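Local coordinates for ribose ABC transporter, substrate binding protein (Conexibacter woesei, PDB 4KQ9) that probably binds a sugar such as ribose outside the cell membrane and hands it to an ABC transporter, at residues Gly2-Val10 with Val257-Gly265; Ile172-Gln182 with Gly198-Ile209. The protein carries 1 engineered substitution. All coordinates share one frame; numbering follows the deposited sequence.

Contact 1 of 2, residues Gly2-Val10 with Val257-Gly265; sequences GGSAAGKKV and VMADYLETG
The N-terminal lead-in to the first strand of a periplasmic-binding-protein lobe lies here across the last two turns of helix 247-264, with Ala5, Lys8 and Val10 set on Ala259, Leu262 and Met258. Ala5 is the buried centre: its CB rests 3.7 Å from Ala259 CB and 3.5 Å from the carbonyl Ala259 O. A type II turn from Ala5 to Lys8 then swings the chain round towards the sheet; just ahead of it Ser4 OG accepts from Ala6 N, an ST turn. Leu262 is gripped on its CD1 branch. Its CG stands opposite the carbonyl carbon (chi1 -65°), and Leu262 CD1 lies alongside the stem of the lysine, 3.5 Å from Lys8 CB, the two side chains sliding past each other in opposite directions. Leu262 CD1 is also 4.0 Å from Val10 CG2, which in turn touches CG of the selenomethionine at Met258.

Towards the helix end the contact turns polar and passes through water. One water accepts from Gly3 N and donates to Glu263 O at 3.0 Å; a second donates to Leu262 O at 2.8 Å and takes a weak bond from Ser4 N. Gly3 CA also makes a CA-H...O contact of 3.4 Å with Glu263 O, and a side chain at Gly3 would run straight into that oxygen. Two helix-end carbonyls thus find partners here without any direct hydrogen bond between the segments.

Beyond the pair, Arg36 forms salt bridges with both Asp260 and Glu263, holding the loop after helix 20-35 to the same helix. Val10 enters the parallel sheet between strands 39-45 and 66-69, and Met258 reaches Ile68 and Ile92, so helix 247-264 packs on a face of the sheet, over strands 66-69 and 91-94.

Contact 2 of 2, residues Ile172-Gln182 with Gly198-Ile209; sequences ITPDEGLTATQ and GDDGALGGIRAI
Leu178 and Thr181 owe their grip on helix 199-209 to their first torsions. With Leu178 CG turned anti to the backbone N (chi1 169°) and chi2 bent, CD1 drops to 3.6 Å from Ala208 CB, while CD2 comes near Arg207 NH2, the two side chains crossing at about a right angle. In Thr181 a chi1 of -54° sends CG2 onto Ala208 CB at 3.7 Å and brings OG1 back to its own helix, where it bonds Gly177 O at 2.6 Å, tilted somewhat out of the carbonyl plane. Thr181 OG1 is also hydrogen-bonded to Tyr196 OH. A valine in place of Thr181 would probably keep much of the methyl packing but leave Tyr196 OH without its threonine partner and Gly177 O with one donor fewer.

Glycines let the backbones close to 6.3 Å between the axes of the short helices, crossing at -46°. Gly177, Gly201, Gly204 and Gly205 line the meeting place, and CA-H...O contacts take over where side chains cannot fit: Gly204 CA lies 3.2 Å from Pro174 O, and Gly177 CA 3.4 Å from Gly201 O. A CB on Gly177 or Gly204 would clash with those carbonyls. At the N-terminal end, Ile172 CG2 packs 3.7 Å from Gly201 N, and two waters lie within hydrogen-bonding reach of both Ile172 O and Asp200 OD2. Arg207 NH2 stays 4.2 Å from Asp175 OD1, beyond a salt bridge.

Strand 193-196 joins the two helices, an alpha-beta-alpha step of the second lobe. Thr181 touches Ile194 of that strand, and Ala202, Ile206 and Ile209 pack the other helix onto Val221 of strand 220-222.

From the N terminus, residues 2-10 open the chain and lead into strand 9-15 of the six-stranded sheet; their partner, 257-265, arrives 247 residues later at the end of helix 247-264. Contact 1 is therefore a very long closure, bringing a late helix back to the start of the first lobe. Contact 2 falls wholly within that span and is short, with just 15 residues between its segments, tying neighbouring helices 174-187 and 199-211 beside the four-stranded sheet. The two do not touch: their centres lie about 45 Å apart on opposite sides of the chain's centre, one in each lobe of the periplasmic-binding-protein fold.

Contact 1 of 2, residues Gly2-Val10 with Val257-Gly265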
loop_
_atom_site.group_PDB
_atom_site.type_symbol
_atom_site.label_atom_id
_atom_site.label_comp_id
_atom_site.label_asym_id
_atom_site.label_seq_id
_atom_site.Cartn_x
_atom_site.Cartn_y
_atom_site.Cartn_z
ATOM N N GLY A 2 11.008 -21.070 27.291
ATOM C CA GLY A 2 12.154 -20.384 27.887
ATOM C C GLY A 2 12.929 -19.471 26.947
ATOM O O GLY A 2 13.832 -18.731 27.407
ATOM N N GLY A 3 12.601 -19.485 25.640
ATOM C CA GLY A 3 13.253 -18.545 24.697
ATOM C C GLY A 3 12.825 -17.074 24.856
ATOM O O GLY A 3 11.809 -16.793 25.480
ATOM N N SER A 4 13.596 -16.130 24.306
ATOM C CA SER A 4 13.233 -14.711 24.420
ATOM C C SER A 4 13.776 -13.899 23.258
ATOM O O SER A 4 14.874 -14.173 22.745
ATOM C CB SER A 4 13.812 -14.145 25.725
ATOM O OG SER A 4 13.732 -12.735 25.754
ATOM N N ALA A 5 13.007 -12.890 22.848
ATOM C CA ALA A 5 13.421 -11.975 21.815
ATOM C C ALA A 5 14.210 -10.767 22.408
ATOM O O ALA A 5 14.907 -10.076 21.668
ATOM C CB ALA A 5 12.186 -11.505 21.046
ATOM N N ALA A 6 14.108 -10.547 23.742
ATOM C CA ALA A 6 14.786 -9.406 24.454
ATOM C C ALA A 6 16.246 -9.333 24.103
ATOM O O ALA A 6 16.916 -10.325 24.199
ATOM C CB ALA A 6 14.652 -9.553 25.961
ATOM N N GLY A 7 16.741 -8.186 23.653
ATOM C CA GLY A 7 18.155 -8.046 23.272
ATOM C C GLY A 7 18.528 -8.355 21.841
ATOM O O GLY A 7 19.487 -7.772 21.287
ATOM N N LYS A 8 17.749 -9.221 21.184
ATOM C CA LYS A 8 18.016 -9.563 19.779
ATOM C C LYS A 8 18.123 -8.312 18.929
ATOM O O LYS A 8 17.340 -7.367 19.121
ATOM C CB LYS A 8 16.882 -10.438 19.203
ATOM C CG LYS A 8 16.630 -11.729 19.920
ATOM C CD LYS A 8 17.722 -12.738 19.677
ATOM C CE LYS A 8 17.437 -13.944 20.559
ATOM N NZ LYS A 8 18.619 -14.820 20.494
ATOM N N LYS A 9 19.105 -8.306 18.019
ATOM C CA LYS A 9 19.400 -7.205 17.147
ATOM C C LYS A 9 18.623 -7.419 15.836
ATOM O O LYS A 9 18.776 -8.428 15.138
ATOM C CB LYS A 9 20.888 -7.144 16.822
ATOM N N VAL A 10 17.758 -6.470 15.519
ATOM C CA VAL A 10 17.020 -6.493 14.278
ATOM C C VAL A 10 17.153 -5.162 13.615
ATOM O O VAL A 10 17.087 -4.125 14.290
ATOM C CB VAL A 10 15.556 -6.736 14.576
ATOM C CG1 VAL A 10 14.689 -6.530 13.314
ATOM C CG2 VAL A 10 15.395 -8.115 15.178
ATOM N N VAL A 257 5.965 -10.508 14.339
ATOM C CA VAL A 257 6.347 -11.698 13.624
ATOM C C VAL A 257 7.819 -12.064 13.876
ATOM O O VAL A 257 8.140 -13.139 14.249
ATOM C CB VAL A 257 6.029 -11.558 12.138
ATOM C CG1 VAL A 257 6.535 -12.745 11.392
ATOM C CG2 VAL A 257 4.533 -11.443 11.970
HETATM N N MSE A 258 8.690 -11.130 13.672
HETATM C CA MSE A 258 10.081 -11.368 13.919
HETATM C C MSE A 258 10.346 -11.695 15.355
HETATM O O MSE A 258 11.060 -12.669 15.622
HETATM C CB MSE A 258 10.917 -10.163 13.519
HETATM C CG MSE A 258 12.410 -10.331 13.771
HETATM SE SE MSE A 258 13.146 -11.650 12.481
HETATM C CE MSE A 258 13.220 -10.512 10.933
ATOM N N ALA A 259 9.810 -10.940 16.306
ATOM C CA ALA A 259 10.097 -11.263 17.725
ATOM C C ALA A 259 9.536 -12.638 18.163
ATOM O O ALA A 259 10.223 -13.395 18.877
ATOM C CB ALA A 259 9.648 -10.160 18.649
ATOM N N ASP A 260 8.369 -13.031 17.662
ATOM C CA ASP A 260 7.845 -14.330 17.999
ATOM C C ASP A 260 8.743 -15.429 17.410
ATOM O O ASP A 260 8.956 -16.471 18.063
ATOM C CB ASP A 260 6.417 -14.576 17.502
ATOM C CG ASP A 260 5.347 -13.782 18.255
ATOM O OD1 ASP A 260 5.600 -13.246 19.360
ATOM O OD2 ASP A 260 4.208 -13.697 17.722
ATOM N N TYR A 261 9.189 -15.263 16.169
ATOM C CA TYR A 261 10.110 -16.239 15.582
ATOM C C TYR A 261 11.441 -16.329 16.379
ATOM O O TYR A 261 11.933 -17.459 16.659
ATOM C CB TYR A 261 10.420 -15.910 14.153
ATOM C CG TYR A 261 11.415 -16.805 13.490
ATOM C CD1 TYR A 261 11.078 -18.087 13.209
ATOM C CD2 TYR A 261 12.691 -16.347 13.086
ATOM C CE1 TYR A 261 11.952 -18.943 12.600
ATOM C CE2 TYR A 261 13.603 -17.218 12.487
ATOM C CZ TYR A 261 13.192 -18.520 12.236
ATOM O OH TYR A 261 13.962 -19.450 11.567
ATOM N N LEU A 262 12.028 -15.191 16.718
ATOM C CA LEU A 262 13.281 -15.208 17.518
ATOM C C LEU A 262 13.080 -15.838 18.913
ATOM O O LEU A 262 13.989 -16.458 19.459
ATOM C CB LEU A 262 13.881 -13.852 17.624
ATOM C CG LEU A 262 14.381 -13.207 16.336
ATOM C CD1 LEU A 262 14.860 -11.793 16.664
ATOM C CD2 LEU A 262 15.458 -13.976 15.594
ATOM N N GLU A 263 11.870 -15.783 19.434
ATOM C CA GLU A 263 11.576 -16.303 20.748
ATOM C C GLU A 263 11.288 -17.816 20.763
ATOM O O GLU A 263 11.668 -18.503 21.699
ATOM C CB GLU A 263 10.377 -15.518 21.249
ATOM C CG GLU A 263 9.778 -15.963 22.540
ATOM C CD GLU A 263 8.691 -14.992 22.987
ATOM O OE1 GLU A 263 8.941 -13.740 23.037
ATOM O OE2 GLU A 263 7.590 -15.491 23.258
ATOM N N THR A 264 10.637 -18.328 19.714
ATOM C CA THR A 264 10.097 -19.670 19.713
ATOM C C THR A 264 10.719 -20.596 18.651
ATOM O O THR A 264 10.514 -21.806 18.707
ATOM C CB THR A 264 8.595 -19.645 19.461
ATOM O OG1 THR A 264 8.345 -19.309 18.089
ATOM C CG2 THR A 264 7.866 -18.614 20.394
ATOM N N GLY A 265 11.401 -20.014 17.669
ATOM C CA GLY A 265 11.819 -20.706 16.509
ATOM C C GLY A 265 10.733 -21.296 15.641
ATOM O O GLY A 265 11.068 -22.042 14.701
HETATM O O HOH W 1 11.057 -20.712 23.660
HETATM O O HOH W 2 15.340 -17.396 21.674
#

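Contact 2 of 2, residues Ile172-Gln182 with Gly198-Ile209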
loop_
_atom_site.group_PDB
_atom_site.type_symbol
_atom_site.label_atom_id
_atom_site.label_comp_id
_atom_site.label_asym_id
_atom_site.label_seq_id
_atom_site.Cartn_x
_atom_site.Cartn_y
_atom_site.Cartn_z
ATOM N N ILE A 172 1.682 7.322 -10.566
ATOM C CA ILE A 172 0.554 7.850 -9.802
ATOM C C ILE A 172 0.880 9.243 -9.275
ATOM O O ILE A 172 1.400 9.336 -8.171
ATOM C CB ILE A 172 0.132 6.871 -8.660
ATOM C CG1 ILE A 172 -0.150 5.505 -9.257
ATOM C CG2 ILE A 172 -1.049 7.512 -7.879
ATOM C CD1 ILE A 172 -0.366 4.381 -8.279
ATOM N N THR A 173 0.457 10.284 -9.999
ATOM C CA THR A 173 0.637 11.694 -9.673
ATOM C C THR A 173 -0.595 12.498 -10.019
ATOM O O THR A 173 -1.319 12.125 -10.944
ATOM C CB THR A 173 1.826 12.334 -10.466
ATOM O OG1 THR A 173 1.494 12.517 -11.874
ATOM C CG2 THR A 173 3.075 11.488 -10.285
ATOM N N PRO A 174 -0.808 13.653 -9.352
ATOM C CA PRO A 174 -1.943 14.511 -9.678
ATOM C C PRO A 174 -1.965 14.943 -11.124
ATOM O O PRO A 174 -3.042 15.057 -11.749
ATOM C CB PRO A 174 -1.772 15.722 -8.767
ATOM C CG PRO A 174 -0.881 15.264 -7.693
ATOM C CD PRO A 174 0.024 14.242 -8.290
ATOM N N ASP A 175 -0.783 15.207 -11.678
ATOM C CA ASP A 175 -0.768 15.629 -13.083
ATOM C C ASP A 175 -1.170 14.573 -14.065
ATOM O O ASP A 175 -1.835 14.884 -15.041
ATOM C CB ASP A 175 0.575 16.233 -13.482
ATOM C CG ASP A 175 0.422 17.707 -13.729
ATOM O OD1 ASP A 175 0.291 18.467 -12.728
ATOM O OD2 ASP A 175 0.294 18.072 -14.930
ATOM N N GLU A 176 -0.703 13.370 -13.816
ATOM C CA GLU A 176 -1.004 12.200 -14.587
ATOM C C GLU A 176 -2.510 11.907 -14.475
ATOM O O GLU A 176 -3.195 11.625 -15.502
ATOM C CB GLU A 176 -0.179 11.003 -14.097
ATOM C CG GLU A 176 1.284 11.012 -14.601
ATOM C CD GLU A 176 1.338 10.888 -16.126
ATOM O OE1 GLU A 176 1.095 9.777 -16.693
ATOM O OE2 GLU A 176 1.599 11.932 -16.755
ATOM N N GLY A 177 -3.027 11.995 -13.240
ATOM C CA GLY A 177 -4.503 11.847 -13.007
ATOM C C GLY A 177 -5.404 12.840 -13.727
ATOM O O GLY A 177 -6.507 12.535 -14.265
ATOM N N LEU A 178 -4.957 14.080 -13.713
ATOM C CA LEU A 178 -5.668 15.140 -14.282
ATOM C C LEU A 178 -5.710 14.992 -15.830
ATOM O O LEU A 178 -6.767 15.073 -16.414
ATOM C CB LEU A 178 -4.992 16.438 -13.865
ATOM C CG LEU A 178 -5.388 17.725 -14.526
ATOM C CD1 LEU A 178 -6.764 18.187 -14.098
ATOM C CD2 LEU A 178 -4.350 18.774 -14.119
ATOM N N THR A 179 -4.597 14.696 -16.439
ATOM C CA THR A 179 -4.562 14.499 -17.909
ATOM C C THR A 179 -5.350 13.345 -18.407
ATOM O O THR A 179 -6.152 13.460 -19.318
ATOM C CB THR A 179 -3.107 14.366 -18.348
ATOM O OG1 THR A 179 -2.580 15.676 -18.192
ATOM C CG2 THR A 179 -2.991 13.965 -19.852
ATOM N N ALA A 180 -5.202 12.239 -17.724
ATOM C CA ALA A 180 -5.934 11.080 -18.117
ATOM C C ALA A 180 -7.439 11.267 -17.969
ATOM O O ALA A 180 -8.252 10.833 -18.837
ATOM C CB ALA A 180 -5.411 9.918 -17.289
ATOM N N THR A 181 -7.844 11.896 -16.867
ATOM C CA THR A 181 -9.269 12.136 -16.612
ATOM C C THR A 181 -9.859 13.133 -17.594
ATOM O O THR A 181 -10.982 12.927 -18.087
ATOM C CB THR A 181 -9.520 12.564 -15.155
ATOM O OG1 THR A 181 -8.945 11.590 -14.255
ATOM C CG2 THR A 181 -10.998 12.841 -14.841
ATOM N N GLN A 182 -9.125 14.210 -17.894
ATOM C CA GLN A 182 -9.694 15.152 -18.838
ATOM C C GLN A 182 -9.900 14.505 -20.217
ATOM O O GLN A 182 -10.939 14.682 -20.781
ATOM C CB GLN A 182 -8.954 16.494 -18.882
ATOM C CG GLN A 182 -7.475 16.458 -19.005
ATOM C CD GLN A 182 -6.846 17.866 -19.169
ATOM O OE1 GLN A 182 -7.194 18.862 -18.496
ATOM N NE2 GLN A 182 -5.936 17.943 -20.091
ATOM N N GLY A 198 -4.255 5.008 -7.173
ATOM C CA GLY A 198 -3.856 5.707 -5.945
ATOM C C GLY A 198 -4.426 7.063 -5.794
ATOM O O GLY A 198 -4.940 7.679 -6.795
ATOM N N ASP A 199 -4.413 7.558 -4.540
ATOM C CA ASP A 199 -4.999 8.898 -4.207
ATOM C C ASP A 199 -4.464 10.068 -4.965
ATOM O O ASP A 199 -5.224 10.913 -5.313
ATOM C CB ASP A 199 -4.835 9.278 -2.693
ATOM C CG ASP A 199 -5.715 8.444 -1.757
ATOM O OD1 ASP A 199 -6.793 7.951 -2.207
ATOM O OD2 ASP A 199 -5.383 8.335 -0.527
ATOM N N ASP A 200 -3.160 10.133 -5.215
ATOM C CA ASP A 200 -2.673 11.338 -5.846
ATOM C C ASP A 200 -3.241 11.441 -7.292
ATOM O O ASP A 200 -3.512 12.504 -7.795
ATOM C CB ASP A 200 -1.178 11.321 -5.858
ATOM C CG ASP A 200 -0.572 11.748 -4.510
ATOM O OD1 ASP A 200 -1.268 12.453 -3.717
ATOM O OD2 ASP A 200 0.588 11.327 -4.304
ATOM N N GLY A 201 -3.438 10.293 -7.890
ATOM C CA GLY A 201 -4.053 10.173 -9.234
ATOM C C GLY A 201 -5.430 10.783 -9.146
ATOM O O GLY A 201 -5.818 11.640 -9.920
ATOM N N ALA A 202 -6.168 10.357 -8.149
ATOM C CA ALA A 202 -7.539 10.806 -7.958
ATOM C C ALA A 202 -7.652 12.293 -7.649
ATOM O O ALA A 202 -8.590 12.934 -8.043
ATOM C CB ALA A 202 -8.145 9.972 -6.816
ATOM N N LEU A 203 -6.682 12.813 -6.920
ATOM C CA LEU A 203 -6.693 14.210 -6.555
ATOM C C LEU A 203 -6.565 15.083 -7.818
ATOM O O LEU A 203 -7.165 16.132 -7.934
ATOM C CB LEU A 203 -5.583 14.498 -5.518
ATOM C CG LEU A 203 -5.900 13.917 -4.111
ATOM C CD1 LEU A 203 -4.780 14.009 -3.071
ATOM C CD2 LEU A 203 -7.119 14.531 -3.535
ATOM N N GLY A 204 -5.787 14.599 -8.768
ATOM C CA GLY A 204 -5.740 15.192 -10.107
ATOM C C GLY A 204 -7.012 15.023 -10.905
ATOM O O GLY A 204 -7.518 15.979 -11.525
ATOM N N GLY A 205 -7.599 13.830 -10.844
ATOM C CA GLY A 205 -8.904 13.647 -11.456
ATOM C C GLY A 205 -10.008 14.557 -11.012
ATOM O O GLY A 205 -10.819 15.000 -11.802
ATOM N N ILE A 206 -10.060 14.832 -9.703
ATOM C CA ILE A 206 -11.049 15.713 -9.138
ATOM C C ILE A 206 -10.953 17.108 -9.734
ATOM O O ILE A 206 -11.960 17.715 -9.960
ATOM C CB ILE A 206 -10.796 15.684 -7.598
ATOM C CG1 ILE A 206 -11.190 14.312 -7.058
ATOM C CG2 ILE A 206 -11.427 16.790 -6.804
ATOM C CD1 ILE A 206 -12.490 13.847 -7.435
ATOM N N ARG A 207 -9.750 17.560 -10.009
ATOM C CA ARG A 207 -9.538 18.918 -10.609
ATOM C C ARG A 207 -10.016 18.937 -12.042
ATOM O O ARG A 207 -10.618 19.895 -12.460
ATOM C CB ARG A 207 -8.083 19.295 -10.555
ATOM C CG ARG A 207 -7.507 19.274 -9.145
ATOM C CD ARG A 207 -6.424 20.309 -8.944
ATOM N NE ARG A 207 -5.281 20.168 -9.853
ATOM C CZ ARG A 207 -4.123 19.552 -9.578
ATOM N NH1 ARG A 207 -3.902 18.954 -8.402
ATOM N NH2 ARG A 207 -3.170 19.526 -10.506
ATOM N N ALA A 208 -9.816 17.844 -12.758
ATOM C CA ALA A 208 -10.329 17.682 -14.117
ATOM C C ALA A 208 -11.806 17.690 -14.181
ATOM O O ALA A 208 -12.398 18.318 -15.064
ATOM C CB ALA A 208 -9.814 16.393 -14.734
ATOM N N ILE A 209 -12.449 17.014 -13.238
ATOM C CA ILE A 209 -13.899 17.005 -13.202
ATOM C C ILE A 209 -14.498 18.414 -12.941
ATOM O O ILE A 209 -15.504 18.828 -13.553
ATOM C CB ILE A 209 -14.382 15.959 -12.158
ATOM C CG1 ILE A 209 -14.116 14.529 -12.689
ATOM C CG2 ILE A 209 -15.844 16.116 -11.890
ATOM C CD1 ILE A 209 -14.103 13.436 -11.621
HETATM O O HOH W 3 2.311 11.561 -6.475
HETATM O O HOH W 4 1.250 8.604 -5.522
#